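Local atomic coordinates of probable uracil-DNA glycosylase (Acanthamoeba polyphaga mimivirus, PDB entry 5X55), a protein that is a probable member of the uracil-DNA glycosylase superfamily, encoded by a giant virus. Residues Gly266-Ala269 / Arg270-Glu273. Sequence-based numbering, arbitrary orientation.
Sequences GVHA and RTWE
H268 and T271 lie side by side where the loop after strand 260-261 closes in a type I beta turn, R270 to E273, and leads into helix 273-286 of this uracil-DNA glycosylase-like fold. H268 CB rests 3.7 Å from T271 OG1, and both side chains point the same way. With its CG beside the backbone N (chi1 -62°), the imidazole stacks on the ring of Y157, and ND1 is hydrogen-bonded to T259 OG1; a flat polar ring suits this buried site. Beside it, the short hydroxyl of T271 reaches Y157 OH in a hydrogen bond. The carbonyl of H268 accepts a weak bond from T271 N (3.3 Å, bent to 126° at the hydrogen) and lies at the edge of the W272 indole. Water 1 donates to H268 O at 2.9 Å and accepts from W272 N at the same length, thus serving the amide at the N-cap position. The bulky indole is sunk against L150 and L154 of helix 146-159, with NE1 hydrogen-bonded to T259 OG1. A269, small and exposed, turns its methyl outward while its carbonyl oxygen takes a weak bond from the same water. Oppositely charged R270 and E273 suit the exposed turn: the bent arginine chain brings NE to E273 OE1 in a long salt bridge (3.6 Å), and the methylene CG of E273 packs 3.3 Å from A269 O.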
loop_
_atom_site.group_PDB
_atom_site.type_symbol
_atom_site.label_atom_id
_atom_site.label_comp_id
_atom_site.label_asym_id
_atom_site.label_seq_id
_atom_site.Cartn_x
_atom_site.Cartn_y
_atom_site.Cartn_z
ATOM N N GLY A 266 -8.174 -9.749 6.399
ATOM C CA GLY A 266 -7.009 -9.714 7.276
ATOM C C GLY A 266 -6.498 -11.046 7.793
ATOM O O GLY A 266 -5.993 -11.102 8.908
ATOM N N VAL A 267 -6.594 -12.127 7.015
ATOM C CA VAL A 267 -6.224 -13.432 7.563
ATOM C C VAL A 267 -4.734 -13.714 7.472
ATOM O O VAL A 267 -4.286 -14.733 8.010
ATOM C CB VAL A 267 -7.004 -14.588 6.897
ATOM C CG1 VAL A 267 -8.501 -14.443 7.166
ATOM C CG2 VAL A 267 -6.744 -14.655 5.396
ATOM N N HIS A 268 -3.942 -12.832 6.845
ATOM C CA HIS A 268 -2.498 -13.013 6.727
ATOM C C HIS A 268 -1.724 -11.900 7.419
ATOM O O HIS A 268 -0.673 -11.464 6.942
ATOM C CB HIS A 268 -2.081 -13.106 5.268
ATOM C CG HIS A 268 -2.688 -14.272 4.556
ATOM N ND1 HIS A 268 -2.730 -14.366 3.183
ATOM C CD2 HIS A 268 -3.280 -15.394 5.029
ATOM C CE1 HIS A 268 -3.328 -15.490 2.840
ATOM N NE2 HIS A 268 -3.671 -16.133 3.941
ATOM N N ALA A 269 -2.221 -11.447 8.572
ATOM C CA ALA A 269 -1.641 -10.281 9.232
ATOM C C ALA A 269 -0.257 -10.561 9.820
ATOM O O ALA A 269 0.560 -9.647 9.903
ATOM C CB ALA A 269 -2.590 -9.777 10.317
ATOM N N ARG A 270 0.026 -11.787 10.261
ATOM C CA ARG A 270 1.364 -12.065 10.778
ATOM C C ARG A 270 2.333 -12.380 9.650
ATOM O O ARG A 270 3.526 -12.064 9.751
ATOM C CB ARG A 270 1.348 -13.240 11.766
ATOM C CG ARG A 270 0.492 -13.081 13.023
ATOM C CD ARG A 270 1.231 -12.376 14.155
ATOM N NE ARG A 270 0.603 -11.088 14.440
ATOM C CZ ARG A 270 -0.337 -10.889 15.362
ATOM N NH1 ARG A 270 -0.764 -11.907 16.144
ATOM N NH2 ARG A 270 -0.853 -9.660 15.502
ATOM N N THR A 271 1.809 -12.942 8.560
ATOM C CA THR A 271 2.617 -13.501 7.477
ATOM C C THR A 271 3.681 -12.540 6.946
ATOM O O THR A 271 4.818 -12.953 6.701
ATOM C CB THR A 271 1.669 -13.936 6.360
ATOM O OG1 THR A 271 0.733 -14.872 6.907
ATOM C CG2 THR A 271 2.423 -14.572 5.207
ATOM N N TRP A 272 3.354 -11.257 6.783
ATOM C CA TRP A 272 4.242 -10.338 6.065
ATOM C C TRP A 272 4.997 -9.358 6.956
ATOM O O TRP A 272 5.688 -8.474 6.423
ATOM C CB TRP A 272 3.448 -9.553 5.021
ATOM C CG TRP A 272 2.890 -10.431 3.937
ATOM C CD1 TRP A 272 1.677 -11.048 3.924
ATOM C CD2 TRP A 272 3.537 -10.781 2.708
ATOM N NE1 TRP A 272 1.530 -11.766 2.761
ATOM C CE2 TRP A 272 2.666 -11.625 2.005
ATOM C CE3 TRP A 272 4.783 -10.469 2.141
ATOM C CZ2 TRP A 272 2.988 -12.152 0.754
ATOM C CZ3 TRP A 272 5.106 -10.996 0.905
ATOM C CH2 TRP A 272 4.211 -11.819 0.222
ATOM N N GLU A 273 4.910 -9.500 8.286
ATOM C CA GLU A 273 5.396 -8.455 9.190
ATOM C C GLU A 273 6.900 -8.240 9.050
ATOM O O GLU A 273 7.371 -7.094 9.043
ATOM C CB GLU A 273 5.034 -8.790 10.650
ATOM C CG GLU A 273 3.531 -8.659 10.999
ATOM C CD GLU A 273 3.199 -8.870 12.494
ATOM O OE1 GLU A 273 3.746 -9.793 13.148
ATOM O OE2 GLU A 273 2.374 -8.095 13.020
HETATM O O HOH W 1 1.242 -9.375 7.398
#